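Local coordinates for putative Oleoyl-[acyl-carrier protein] thioesterase (Lactobacillus plantarum, PDB 2OWN) that probably hydrolyses the thioester of oleoyl-[acyl-carrier protein], releasing the fatty acid, as other double-hotdog acyl-ACP thioesterases do, at residues Lys164-Arg169 and Val189-Ala194; Arg208-Val213 and Cys247-Ile252; Gln217-His222 and His238-Asp243. One frame throughout, in Å; residues are numbered along the deposited sequence.

Interaction 1 of 3, residues Lys164-Arg169 and Val189-Ala194. With SO4 (sulfate ion), chain C.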
ATOM      1  N   LYS B 164      17.161  -3.474  12.004  1.00 40.49           N
ATOM      2  CA  LYS B 164      16.196  -4.489  11.523  1.00 40.97           C
ATOM      3  C   LYS B 164      16.465  -4.845  10.049  1.00 40.16           C
ATOM      4  O   LYS B 164      16.702  -3.917   9.253  1.00 39.83           O
ATOM      5  CB  LYS B 164      14.731  -4.042  11.624  1.00 40.94           C
ATOM      6  CG  LYS B 164      14.175  -3.847  13.025  1.00 43.86           C
ATOM      7  CD  LYS B 164      12.674  -3.631  12.923  1.00 43.30           C
ATOM      8  CE  LYS B 164      11.998  -3.335  14.230  1.00 47.01           C
ATOM      9  NZ  LYS B 164      10.543  -3.176  13.952  1.00 44.51           N
ATOM     10  N   PRO B 165      16.463  -6.163   9.691  1.00 39.57           N
ATOM     11  CA  PRO B 165      16.620  -6.535   8.288  1.00 38.77           C
ATOM     12  C   PRO B 165      15.242  -6.531   7.590  1.00 37.96           C
ATOM     13  O   PRO B 165      14.210  -6.777   8.240  1.00 39.12           O
ATOM     14  CB  PRO B 165      17.187  -7.953   8.367  1.00 39.51           C
ATOM     15  CG  PRO B 165      16.574  -8.523   9.580  1.00 39.52           C
ATOM     16  CD  PRO B 165      16.360  -7.379  10.535  1.00 39.10           C
ATOM     17  N   TYR B 166      15.238  -6.193   6.304  1.00 35.71           N
ATOM     18  CA  TYR B 166      14.034  -6.208   5.447  1.00 35.27           C
ATOM     19  C   TYR B 166      14.418  -6.821   4.105  1.00 34.72           C
ATOM     20  O   TYR B 166      15.511  -6.549   3.596  1.00 35.14           O
ATOM     21  CB  TYR B 166      13.449  -4.820   5.221  1.00 34.76           C
ATOM     22  CG  TYR B 166      12.966  -4.142   6.467  1.00 36.02           C
ATOM     23  CD1 TYR B 166      11.640  -4.322   6.916  1.00 35.36           C
ATOM     24  CD2 TYR B 166      13.821  -3.312   7.226  1.00 33.13           C
ATOM     25  CE1 TYR B 166      11.163  -3.686   8.100  1.00 34.65           C
ATOM     26  CE2 TYR B 166      13.351  -2.663   8.413  1.00 31.71           C
ATOM     27  CZ  TYR B 166      12.036  -2.863   8.838  1.00 34.21           C
ATOM     28  OH  TYR B 166      11.599  -2.246   9.969  1.00 35.30           O
ATOM     29  N   HIS B 167      13.525  -7.643   3.559  1.00 35.27           N
ATOM     30  CA  HIS B 167      13.700  -8.298   2.260  1.00 36.18           C
ATOM     31  C   HIS B 167      12.841  -7.528   1.263  1.00 34.63           C
ATOM     32  O   HIS B 167      11.705  -7.142   1.590  1.00 34.99           O
ATOM     33  CB  HIS B 167      13.297  -9.763   2.337  1.00 37.59           C
ATOM     34  CG  HIS B 167      14.131 -10.554   3.294  1.00 42.77           C
ATOM     35  ND1 HIS B 167      13.867 -10.602   4.646  1.00 46.46           N
ATOM     36  CD2 HIS B 167      15.229 -11.321   3.097  1.00 47.27           C
ATOM     37  CE1 HIS B 167      14.767 -11.366   5.240  1.00 50.68           C
ATOM     38  NE2 HIS B 167      15.605 -11.815   4.321  1.00 48.65           N
ATOM     39  N   VAL B 168      13.385  -7.300   0.060  1.00 33.79           N
ATOM     40  CA  VAL B 168      12.688  -6.577  -1.016  1.00 32.34           C
ATOM     41  C   VAL B 168      11.689  -7.575  -1.621  1.00 31.81           C
ATOM     42  O   VAL B 168      12.091  -8.654  -2.060  1.00 31.31           O
ATOM     43  CB  VAL B 168      13.646  -6.020  -2.094  1.00 33.63           C
ATOM     44  CG1 VAL B 168      12.884  -5.258  -3.185  1.00 31.24           C
ATOM     45  CG2 VAL B 168      14.666  -5.106  -1.454  1.00 31.78           C
ATOM     46  N   ARG B 169      10.409  -7.201  -1.619  1.00 30.50           N
ATOM     47  CA  ARG B 169       9.304  -8.041  -2.124  1.00 31.21           C
ATOM     48  C   ARG B 169       8.961  -7.775  -3.571  1.00 31.76           C
ATOM     49  O   ARG B 169       9.377  -6.758  -4.131  1.00 32.01           O
ATOM     50  CB  ARG B 169       8.043  -7.796  -1.311  1.00 31.66           C
ATOM     51  CG  ARG B 169       8.193  -8.176   0.100  1.00 31.64           C
ATOM     52  CD  ARG B 169       7.029  -7.714   0.877  1.00 38.15           C
ATOM     53  NE  ARG B 169       7.265  -8.035   2.266  1.00 33.97           N
ATOM     54  CZ  ARG B 169       6.642  -7.499   3.310  1.00 34.90           C
ATOM     55  NH1 ARG B 169       5.682  -6.579   3.200  1.00 43.12           N
ATOM     56  NH2 ARG B 169       7.020  -7.905   4.511  1.00 40.50           N
ATOM     57  N   VAL B 189      10.384   3.830   8.783  1.00 33.65           N
ATOM     58  CA  VAL B 189       9.409   4.076   9.869  1.00 33.62           C
ATOM     59  C   VAL B 189       9.238   2.836  10.755  1.00 33.46           C
ATOM     60  O   VAL B 189       9.227   2.986  11.979  1.00 33.13           O
ATOM     61  CB  VAL B 189       8.049   4.629   9.336  1.00 33.64           C
ATOM     62  CG1 VAL B 189       7.057   4.857  10.477  1.00 34.62           C
ATOM     63  CG2 VAL B 189       8.297   5.938   8.575  1.00 31.22           C
ATOM     64  N   ASP B 190       9.114   1.643  10.144  1.00 35.08           N
ATOM     65  CA  ASP B 190       8.978   0.371  10.902  1.00 33.63           C
ATOM     66  C   ASP B 190      10.220   0.031  11.769  1.00 33.13           C
ATOM     67  O   ASP B 190      10.082  -0.759  12.710  1.00 34.63           O
ATOM     68  CB  ASP B 190       8.620  -0.822  10.007  1.00 33.54           C
ATOM     69  CG  ASP B 190       8.332  -2.080  10.804  1.00 36.10           C
ATOM     70  OD1 ASP B 190       7.384  -2.044  11.622  1.00 35.60           O
ATOM     71  OD2 ASP B 190       9.121  -3.039  10.678  1.00 32.79           O
ATOM     72  N   THR B 191      11.414   0.575  11.450  1.00 33.05           N
ATOM     73  CA  THR B 191      12.638   0.390  12.293  1.00 33.04           C
ATOM     74  C   THR B 191      12.372   0.874  13.737  1.00 34.22           C
ATOM     75  O   THR B 191      12.835   0.238  14.689  1.00 36.93           O
ATOM     76  CB  THR B 191      13.887   1.121  11.734  1.00 33.28           C
ATOM     77  OG1 THR B 191      14.118   0.721  10.380  1.00 27.73           O
ATOM     78  CG2 THR B 191      15.158   0.821  12.576  1.00 31.99           C
ATOM     79  N   LEU B 192      11.604   1.971  13.864  1.00 33.33           N
ATOM     80  CA  LEU B 192      11.216   2.552  15.150  1.00 33.27           C
ATOM     81  C   LEU B 192      10.072   1.711  15.755  1.00 34.08           C
ATOM     82  O   LEU B 192       9.213   1.231  14.996  1.00 34.46           O
ATOM     83  CB  LEU B 192      10.750   3.999  14.984  1.00 31.91           C
ATOM     84  CG  LEU B 192      11.758   4.993  14.394  1.00 32.17           C
ATOM     85  CD1 LEU B 192      11.070   6.312  14.040  1.00 30.17           C
ATOM     86  CD2 LEU B 192      12.939   5.213  15.335  1.00 31.41           C
ATOM     87  N   PRO B 193      10.029   1.563  17.103  1.00 35.67           N
ATOM     88  CA  PRO B 193       8.972   0.751  17.715  1.00 36.03           C
ATOM     89  C   PRO B 193       7.616   1.483  17.762  1.00 36.37           C
ATOM     90  O   PRO B 193       7.582   2.728  17.714  1.00 35.74           O
ATOM     91  CB  PRO B 193       9.515   0.502  19.120  1.00 36.43           C
ATOM     92  CG  PRO B 193      10.268   1.726  19.427  1.00 37.35           C
ATOM     93  CD  PRO B 193      10.893   2.165  18.144  1.00 35.60           C
ATOM     94  N   ALA B 194       6.527   0.706  17.837  1.00 36.12           N
ATOM     95  CA  ALA B 194       5.141   1.232  17.939  1.00 37.31           C
ATOM     96  C   ALA B 194       4.955   2.203  19.130  1.00 37.58           C
ATOM     97  O   ALA B 194       4.205   3.170  18.989  1.00 40.15           O
ATOM     98  CB  ALA B 194       4.095   0.092  17.991  1.00 37.16           C
TER
HETATM   99  S   SO4 C 262      10.673  -8.837   6.250  1.00 52.00           S
HETATM  100  O1  SO4 C 262      11.102  -8.085   5.090  1.00 45.30           O
HETATM  101  O2  SO4 C 262      11.052  -8.132   7.472  1.00 57.74           O
HETATM  102  O3  SO4 C 262       9.248  -9.006   6.279  1.00 45.91           O
HETATM  103  O4  SO4 C 262      11.308 -10.154   6.218  1.00 59.05           O
HETATM  104  O   HOH W   1       7.570  -4.314  13.180  1.00 36.02           O
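A buried polar contact joins Lys164 and Tyr166 of strand 162-167 to Asp190 of helix 184-191 and the adjoining Thr191, within the C-terminal hotdog half of the chain. Both strand residues converge on Asp190. Lys164, extended beyond CG, crosses the aspartate side chain at about a right angle, bringing NZ to within 2.8 Å of the backbone O of Asp190, a hydrogen bond tilted 26° from the carbonyl plane. The same NZ makes a longer salt bridge to Asp190 OD2, at 3.6 Å, and a weak bond to a water that donates to Asp190 OD1.

Tyr166 OH donates to Asp190 OD2 over 2.7 Å, reaching it on the anti side and 30° out of the carboxylate plane; OD2 in turn lies at the edge of the phenol ring. The aspartate turns its carboxylate toward the strand because chi1 (-174°) sets CG opposite the backbone N. Thr191 OG1 lies beside the phenol, 3.9 Å from Tyr166 OH, but its hydrogen bond goes to Trp187 O one helical turn back, and the Trp187 ring stacks on that of Tyr166.

Asp190 OD1 also accepts from the backbone N of Phe170 of the second subunit, so the cluster is part of the dimer interface. Nearby, a sulfate is held by His167 N, in an almost straight bond of 2.9 Å to O1, by His167 ND1 and, weakly, by Arg169 NH2; it also receives His167 N of the second subunit.

Between them, the phenol, the ammonium group, the water and the Phe170 amide of the second subunit supply donors to both carboxylate oxygens, an environment that would probably keep Asp190 ionised and hold its carboxylate in a fixed orientation.

Interaction 2 of 3, residues Arg208-Val213 and Cys247-Ile252. With SO4 (sulfate ion), chain O.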
ATOM      1  N   ARG B 208      18.116  11.206   1.119  1.00 32.53           N
ATOM      2  CA  ARG B 208      19.211  11.166   0.131  1.00 33.94           C
ATOM      3  C   ARG B 208      19.266   9.728  -0.385  1.00 33.78           C
ATOM      4  O   ARG B 208      19.427   8.827   0.436  1.00 32.99           O
ATOM      5  CB  ARG B 208      20.556  11.552   0.751  1.00 34.82           C
ATOM      6  CG  ARG B 208      20.724  13.019   1.116  1.00 37.67           C
ATOM      7  CD  ARG B 208      20.889  13.885  -0.104  1.00 44.45           C
ATOM      8  NE  ARG B 208      21.123  15.295   0.238  1.00 47.99           N
ATOM      9  CZ  ARG B 208      20.186  16.216   0.520  1.00 47.72           C
ATOM     10  NH1 ARG B 208      18.871  15.938   0.534  1.00 48.90           N
ATOM     11  NH2 ARG B 208      20.571  17.463   0.812  1.00 46.38           N
ATOM     12  N   TYR B 209      19.095   9.522  -1.698  1.00 33.75           N
ATOM     13  CA  TYR B 209      19.161   8.193  -2.331  1.00 34.60           C
ATOM     14  C   TYR B 209      20.544   8.087  -2.945  1.00 34.47           C
ATOM     15  O   TYR B 209      20.862   8.868  -3.841  1.00 34.92           O
ATOM     16  CB  TYR B 209      18.083   8.007  -3.393  1.00 35.31           C
ATOM     17  CG  TYR B 209      16.680   8.189  -2.867  1.00 36.60           C
ATOM     18  CD1 TYR B 209      15.991   7.135  -2.220  1.00 37.12           C
ATOM     19  CD2 TYR B 209      16.015   9.424  -3.025  1.00 35.50           C
ATOM     20  CE1 TYR B 209      14.653   7.319  -1.731  1.00 37.07           C
ATOM     21  CE2 TYR B 209      14.697   9.621  -2.555  1.00 38.47           C
ATOM     22  CZ  TYR B 209      14.020   8.575  -1.905  1.00 37.94           C
ATOM     23  OH  TYR B 209      12.745   8.791  -1.457  1.00 38.62           O
ATOM     24  N   GLU B 210      21.368   7.163  -2.437  1.00 35.81           N
ATOM     25  CA  GLU B 210      22.742   6.941  -2.925  1.00 36.43           C
ATOM     26  C   GLU B 210      22.795   5.828  -3.979  1.00 37.31           C
ATOM     27  O   GLU B 210      23.392   6.023  -5.044  1.00 38.25           O
ATOM     28  CB  GLU B 210      23.725   6.614  -1.794  1.00 37.22           C
ATOM     29  CG  GLU B 210      23.980   7.715  -0.726  1.00 39.86           C
ATOM     30  CD  GLU B 210      22.901   7.892   0.342  1.00 42.02           C
ATOM     31  OE1 GLU B 210      21.921   7.126   0.377  1.00 49.95           O
ATOM     32  OE2 GLU B 210      23.061   8.795   1.193  1.00 44.10           O
ATOM     33  N   ASN B 211      22.193   4.677  -3.654  1.00 36.64           N
ATOM     34  CA  ASN B 211      22.137   3.475  -4.506  1.00 37.01           C
ATOM     35  C   ASN B 211      20.747   2.832  -4.505  1.00 37.09           C
ATOM     36  O   ASN B 211      20.133   2.714  -3.442  1.00 36.50           O
ATOM     37  CB  ASN B 211      23.165   2.445  -4.015  1.00 36.99           C
ATOM     38  CG  ASN B 211      24.608   2.881  -4.254  1.00 38.29           C
ATOM     39  OD1 ASN B 211      25.006   3.155  -5.389  1.00 39.33           O
ATOM     40  ND2 ASN B 211      25.413   2.875  -3.197  1.00 36.76           N
ATOM     41  N   GLU B 212      20.272   2.414  -5.684  1.00 37.77           N
ATOM     42  CA  GLU B 212      18.961   1.753  -5.828  1.00 38.97           C
ATOM     43  C   GLU B 212      19.034   0.312  -5.308  1.00 38.84           C
ATOM     44  O   GLU B 212      20.070  -0.351  -5.452  1.00 40.17           O
ATOM     45  CB  GLU B 212      18.471   1.748  -7.279  1.00 39.76           C
ATOM     46  CG  GLU B 212      18.229   3.133  -7.865  1.00 44.21           C
ATOM     47  N   VAL B 213      17.943  -0.135  -4.684  1.00 38.70           N
ATOM     48  CA  VAL B 213      17.806  -1.491  -4.139  1.00 38.53           C
ATOM     49  C   VAL B 213      17.049  -2.306  -5.197  1.00 38.62           C
ATOM     50  O   VAL B 213      16.137  -1.782  -5.842  1.00 36.25           O
ATOM     51  CB  VAL B 213      17.063  -1.495  -2.792  1.00 39.43           C
ATOM     52  CG1 VAL B 213      17.015  -2.894  -2.222  1.00 41.69           C
ATOM     53  CG2 VAL B 213      17.757  -0.571  -1.792  1.00 38.98           C
ATOM     54  N   CYS B 247      22.401   2.876   0.650  1.00 38.62           N
ATOM     55  CA  CYS B 247      21.280   2.938  -0.305  1.00 37.63           C
ATOM     56  C   CYS B 247      20.436   4.198  -0.091  1.00 35.68           C
ATOM     57  O   CYS B 247      20.081   4.861  -1.069  1.00 34.25           O
ATOM     58  CB  CYS B 247      20.427   1.668  -0.242  1.00 37.37           C
ATOM     59  SG  CYS B 247      21.347   0.211  -0.813  1.00 43.63           S
ATOM     60  N   CYS B 248      20.127   4.508   1.174  1.00 35.68           N
ATOM     61  CA  CYS B 248      19.329   5.674   1.561  1.00 35.08           C
ATOM     62  C   CYS B 248      19.680   6.199   2.964  1.00 34.96           C
ATOM     63  O   CYS B 248      19.818   5.385   3.883  1.00 34.12           O
ATOM     64  CB  CYS B 248      17.852   5.278   1.494  1.00 35.74           C
ATOM     65  SG  CYS B 248      16.634   6.517   1.878  1.00 37.97           S
ATOM     66  N   GLU B 249      19.889   7.519   3.094  1.00 34.43           N
ATOM     67  CA  GLU B 249      20.159   8.215   4.388  1.00 35.36           C
ATOM     68  C   GLU B 249      19.001   9.174   4.628  1.00 33.23           C
ATOM     69  O   GLU B 249      18.666   9.966   3.730  1.00 32.82           O
ATOM     70  CB  GLU B 249      21.507   8.940   4.440  1.00 35.94           C
ATOM     71  CG  GLU B 249      22.688   8.032   4.757  1.00 40.82           C
ATOM     72  CD  GLU B 249      23.977   8.804   4.982  1.00 39.43           C
ATOM     73  OE1 GLU B 249      24.366   9.583   4.083  1.00 50.89           O
ATOM     74  OE2 GLU B 249      24.629   8.589   6.033  1.00 43.76           O
ATOM     75  N   VAL B 250      18.386   9.085   5.820  1.00 32.45           N
ATOM     76  CA  VAL B 250      17.214   9.890   6.199  1.00 32.37           C
ATOM     77  C   VAL B 250      17.256  10.435   7.634  1.00 33.01           C
ATOM     78  O   VAL B 250      17.698   9.737   8.557  1.00 31.76           O
ATOM     79  CB  VAL B 250      15.890   9.057   5.981  1.00 33.09           C
ATOM     80  CG1 VAL B 250      14.604   9.766   6.510  1.00 32.12           C
ATOM     81  CG2 VAL B 250      15.715   8.673   4.510  1.00 30.04           C
ATOM     82  N   THR B 251      16.823  11.692   7.788  1.00 31.74           N
ATOM     83  CA  THR B 251      16.696  12.354   9.092  1.00 31.67           C
ATOM     84  C   THR B 251      15.242  12.840   9.191  1.00 30.88           C
ATOM     85  O   THR B 251      14.769  13.527   8.285  1.00 30.95           O
ATOM     86  CB  THR B 251      17.725  13.452   9.306  1.00 32.09           C
ATOM     87  OG1 THR B 251      19.024  12.851   9.327  1.00 32.62           O
ATOM     88  CG2 THR B 251      17.489  14.150  10.649  1.00 30.91           C
ATOM     89  N   ILE B 252      14.558  12.465  10.278  1.00 30.08           N
ATOM     90  CA  ILE B 252      13.159  12.835  10.522  1.00 31.14           C
ATOM     91  C   ILE B 252      13.054  13.622  11.830  1.00 31.53           C
ATOM     92  O   ILE B 252      13.643  13.215  12.837  1.00 30.92           O
ATOM     93  CB  ILE B 252      12.211  11.598  10.585  1.00 31.75           C
ATOM     94  CG1 ILE B 252      12.325  10.733   9.324  1.00 32.63           C
ATOM     95  CG2 ILE B 252      10.736  12.028  10.788  1.00 31.84           C
ATOM     96  CD1 ILE B 252      11.489   9.457   9.371  1.00 29.63           C
TER
HETATM   97  S   SO4 O 262      24.065  17.862  -1.740  1.00 72.84           S
HETATM   98  O1  SO4 O 262      23.512  18.395  -0.508  1.00 70.34           O
HETATM   99  O2  SO4 O 262      24.056  16.404  -1.664  1.00 73.56           O
HETATM  100  O3  SO4 O 262      23.242  18.315  -2.857  1.00 72.62           O
HETATM  101  O4  SO4 O 262      25.426  18.345  -1.939  1.00 71.46           O
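The backbone O of Cys247 takes two amide hydrogens from residues 208-213: Glu210 N at 3.0 Å, standing 49° out of the carbonyl plane, and Asn211 N in a weak bond of 3.3 Å. This shared acceptor lies where strand 200-209 gives way to a turn. Before it the pairing with strand 246-256 is regular and antiparallel, Arg208 and Glu249 forming a hydrogen-bonded pair through both backbone bonds and Tyr209 facing Cys248 in the non-hydrogen-bonded pair that follows. Cys247 and Cys248 both face Ile240 on the other side of their strand, a classic beta bulge.

Glu210 bends at chi2 (78°) and folds its carboxylate back over the strand opposite, OE1 coming 3.2 Å from Cys248 CA. OE2 meets Glu249 OE1 at 3.3 Å, the two side chains crossing at about a right angle with their carboxylate planes 63° apart. Glu249 OE2 accepts from Phe155 N. With an alanine here in place of Glu210, the carboxylate over Cys248 CA and beside Glu249 would be gone, which is likely to leave a gap over the partner strand and let the Glu249 side chain turn more freely.

Cys248 SG sits obliquely to the Tyr209 ring, 4.8 Å from its centroid, while Cys247 SG packs against Val213 CG2 at 3.8 Å. Arg208 leads its guanidinium away from the partner strand, where NH2 makes weak bonds to Leu149 O and to a sulfate that Gln67 also binds.

Facing Glu249 OE1 through OE2, and with OE1 close to the carbonyl oxygens of Arg208 and Cys247, Glu210 may have a raised affinity for a proton.

Interaction 3 of 3, residues Gln217-His222 and His238-Asp243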
ATOM      1  N   GLN B 217      17.383  -8.732  -2.919  1.00 47.78           N
ATOM      2  CA  GLN B 217      18.356  -8.204  -1.951  1.00 46.03           C
ATOM      3  C   GLN B 217      17.698  -8.025  -0.581  1.00 44.71           C
ATOM      4  O   GLN B 217      16.486  -7.743  -0.493  1.00 44.77           O
ATOM      5  CB  GLN B 217      18.952  -6.856  -2.397  1.00 46.15           C
ATOM      6  CG  GLN B 217      19.805  -6.922  -3.661  1.00 45.75           C
ATOM      7  CD  GLN B 217      20.392  -5.566  -4.067  1.00 45.34           C
ATOM      8  OE1 GLN B 217      19.730  -4.530  -3.986  1.00 42.38           O
ATOM      9  NE2 GLN B 217      21.625  -5.583  -4.550  1.00 44.55           N
ATOM     10  N   THR B 218      18.505  -8.214   0.466  1.00 43.01           N
ATOM     11  CA  THR B 218      18.100  -8.050   1.858  1.00 42.68           C
ATOM     12  C   THR B 218      18.747  -6.731   2.288  1.00 41.47           C
ATOM     13  O   THR B 218      19.983  -6.616   2.249  1.00 40.87           O
ATOM     14  CB  THR B 218      18.595  -9.197   2.764  1.00 43.08           C
ATOM     15  OG1 THR B 218      18.153 -10.454   2.238  1.00 43.52           O
ATOM     16  CG2 THR B 218      18.069  -9.022   4.202  1.00 43.89           C
ATOM     17  N   VAL B 219      17.909  -5.740   2.620  1.00 40.88           N
ATOM     18  CA  VAL B 219      18.366  -4.423   3.096  1.00 40.20           C
ATOM     19  C   VAL B 219      18.456  -4.466   4.639  1.00 38.18           C
ATOM     20  O   VAL B 219      17.704  -5.210   5.285  1.00 38.10           O
ATOM     21  CB  VAL B 219      17.478  -3.220   2.609  1.00 40.55           C
ATOM     22  CG1 VAL B 219      17.281  -3.287   1.101  1.00 43.11           C
ATOM     23  CG2 VAL B 219      16.134  -3.170   3.277  1.00 41.68           C
ATOM     24  N   THR B 220      19.388  -3.688   5.193  1.00 35.84           N
ATOM     25  CA  THR B 220      19.613  -3.554   6.636  1.00 34.27           C
ATOM     26  C   THR B 220      19.261  -2.099   6.961  1.00 33.11           C
ATOM     27  O   THR B 220      19.916  -1.185   6.449  1.00 32.35           O
ATOM     28  CB  THR B 220      21.066  -3.887   7.017  1.00 34.49           C
ATOM     29  OG1 THR B 220      21.396  -5.194   6.532  1.00 34.00           O
ATOM     30  CG2 THR B 220      21.262  -3.852   8.533  1.00 33.68           C
ATOM     31  N   ALA B 221      18.205  -1.909   7.767  1.00 31.45           N
ATOM     32  CA  ALA B 221      17.701  -0.592   8.175  1.00 32.37           C
ATOM     33  C   ALA B 221      18.212  -0.288   9.567  1.00 32.68           C
ATOM     34  O   ALA B 221      18.053  -1.123  10.457  1.00 34.21           O
ATOM     35  CB  ALA B 221      16.181  -0.559   8.163  1.00 29.70           C
ATOM     36  N   HIS B 222      18.816   0.888   9.744  1.00 32.13           N
ATOM     37  CA  HIS B 222      19.357   1.345  11.030  1.00 32.12           C
ATOM     38  C   HIS B 222      18.643   2.625  11.460  1.00 31.44           C
ATOM     39  O   HIS B 222      18.205   3.385  10.600  1.00 30.28           O
ATOM     40  CB  HIS B 222      20.855   1.604  10.948  1.00 32.55           C
ATOM     41  CG  HIS B 222      21.659   0.444  10.463  1.00 33.81           C
ATOM     42  ND1 HIS B 222      22.045  -0.588  11.289  1.00 34.11           N
ATOM     43  CD2 HIS B 222      22.190   0.174   9.247  1.00 34.78           C
ATOM     44  CE1 HIS B 222      22.755  -1.459  10.596  1.00 36.34           C
ATOM     45  NE2 HIS B 222      22.861  -1.017   9.357  1.00 33.42           N
ATOM     46  N   HIS B 238      18.356   7.845  10.248  1.00 29.33           N
ATOM     47  CA  HIS B 238      18.196   6.534   9.612  1.00 28.98           C
ATOM     48  C   HIS B 238      19.184   6.281   8.478  1.00 30.11           C
ATOM     49  O   HIS B 238      19.633   7.227   7.819  1.00 28.13           O
ATOM     50  CB  HIS B 238      16.798   6.408   8.999  1.00 29.65           C
ATOM     51  CG  HIS B 238      15.666   6.629   9.950  1.00 29.10           C
ATOM     52  ND1 HIS B 238      14.871   5.600  10.405  1.00 32.20           N
ATOM     53  CD2 HIS B 238      15.182   7.761  10.514  1.00 33.51           C
ATOM     54  CE1 HIS B 238      13.953   6.088  11.220  1.00 33.69           C
ATOM     55  NE2 HIS B 238      14.121   7.394  11.305  1.00 30.40           N
ATOM     56  N   LEU B 239      19.477   4.991   8.257  1.00 31.94           N
ATOM     57  CA  LEU B 239      20.351   4.497   7.181  1.00 31.87           C
ATOM     58  C   LEU B 239      19.831   3.147   6.662  1.00 32.48           C
ATOM     59  O   LEU B 239      19.585   2.248   7.471  1.00 32.98           O
ATOM     60  CB  LEU B 239      21.808   4.335   7.649  1.00 32.60           C
ATOM     61  CG  LEU B 239      22.861   3.739   6.676  1.00 32.07           C
ATOM     62  CD1 LEU B 239      22.966   4.537   5.379  1.00 30.89           C
ATOM     63  CD2 LEU B 239      24.225   3.633   7.337  1.00 33.16           C
ATOM     64  N   ILE B 240      19.643   3.039   5.343  1.00 32.83           N
ATOM     65  CA  ILE B 240      19.257   1.798   4.661  1.00 33.47           C
ATOM     66  C   ILE B 240      20.507   1.419   3.850  1.00 34.77           C
ATOM     67  O   ILE B 240      21.016   2.253   3.082  1.00 33.38           O
ATOM     68  CB  ILE B 240      18.044   1.937   3.719  1.00 33.52           C
ATOM     69  CG1 ILE B 240      16.807   2.494   4.440  1.00 34.61           C
ATOM     70  CG2 ILE B 240      17.695   0.580   3.068  1.00 35.01           C
ATOM     71  CD1 ILE B 240      16.257   1.625   5.563  1.00 35.86           C
ATOM     72  N   GLU B 241      21.000   0.192   4.048  1.00 36.37           N
ATOM     73  CA  GLU B 241      22.158  -0.355   3.328  1.00 39.53           C
ATOM     74  C   GLU B 241      21.907  -1.793   2.842  1.00 41.09           C
ATOM     75  O   GLU B 241      21.046  -2.481   3.390  1.00 39.06           O
ATOM     76  CB  GLU B 241      23.420  -0.293   4.203  1.00 39.69           C
ATOM     77  CG  GLU B 241      23.348  -1.070   5.517  1.00 40.90           C
ATOM     78  CD  GLU B 241      24.599  -0.974   6.374  1.00 43.47           C
ATOM     79  OE1 GLU B 241      25.573  -0.260   6.031  1.00 54.13           O
ATOM     80  OE2 GLU B 241      24.607  -1.650   7.420  1.00 50.13           O
ATOM     81  N   VAL B 242      22.668  -2.211   1.823  1.00 43.75           N
ATOM     82  CA  VAL B 242      22.610  -3.567   1.227  1.00 46.81           C
ATOM     83  C   VAL B 242      24.044  -4.144   1.182  1.00 48.80           C
ATOM     84  O   VAL B 242      24.755  -3.971   0.184  1.00 50.56           O
ATOM     85  CB  VAL B 242      21.908  -3.565  -0.159  1.00 46.51           C
ATOM     86  CG1 VAL B 242      21.876  -4.966  -0.772  1.00 48.23           C
ATOM     87  CG2 VAL B 242      20.489  -3.051  -0.026  1.00 45.18           C
ATOM     88  N   ASP B 243      24.447  -4.776   2.296  1.00 50.84           N
ATOM     89  CA  ASP B 243      25.765  -5.428   2.491  1.00 52.14           C
ATOM     90  C   ASP B 243      26.960  -4.442   2.428  1.00 53.30           C
ATOM     91  O   ASP B 243      27.788  -4.508   1.504  1.00 53.93           O
ATOM     92  CB  ASP B 243      25.933  -6.615   1.514  1.00 52.03           C
TER
HETATM   93  O   HOH W   2      22.182  -5.756   3.947  1.00 46.63           O
HETATM   94  O   HOH W   3      15.703   2.957   9.490  1.00 20.64           O
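Backbone hydrogen bonds set the register between Gln217-His222 and His238-Asp243, whose strands run antiparallel with their axes 4.7 Å apart. Thr220 pairs with Glu241 and His222 with Leu239, each through two N-H to O bonds; the shortest, Thr220 N to Glu241 O, measures 2.7 Å. Between them Ala221 faces Ile240 in a non-hydrogen-bonded pair, where CA-H groups such as that of Ile240 lean on opposing carbonyls.

The polar side chains meet on the face carrying Thr220, His222, Leu239 and Glu241. His222 NE2 donates to Glu241 OE2 across 2.7 Å; the oxygen lies near the imidazole plane, yet NE2 comes from above the carboxylate, 53° out of its plane, the two flat groups being turned 80° apart. Glu241 places CG between its backbone N and carbonyl carbon (chi1 60°), then extends diagonally across the strands, running alongside Thr220 on the way. Because His222 ND1 bonds to Thr163 OG1, both ring nitrogens are engaged and the imidazole is held against rotation.

Apolar contacts begin on the other face, where Ala221 CB presses on Ile240 CD1 at 3.4 Å. Further along, toward the end of the pairing, Val219 CG1 meets Val242 CG2 at the same short separation; both contacts are tight. Val242 CG1 lies against the length of the Gln217 side chain, from CB to the amide, the two crossing at about a right angle; Gln217 OE1 accepts from Lys214 N.

Water closes each end: one molecule links Thr218 O, Thr220 OG1 and Asp243 N, another His222 O and His238 ND1, while His238 NE2 is bonded to Thr236.

The arrangement is that of a beta hairpin in the hotdog fold, whose apolar side chains pack on helix 184-191 through Leu188, Trp187 and Thr191.

How the interactions relate
Following the chain, strand 162-167 comes first, and interaction 1 closes a short loop of 19 residues when helix 184-191 returns to it. Strand 200-209 then opens interaction 2, which stays open until strand 246-256 arrives. Within that span the hairpin of strands 218-227 and 233-241 forms, so interaction 3 opens and closes inside interaction 2, and none of the three cross. Interactions 1 and 3 share a strand border, Tyr166 O and Lys164 O facing Val219 N and Ala221 N; interactions 3 and 2 join where 233-241 meets 246-256. Together they tie the helix and successive strands of the C-terminal hotdog half.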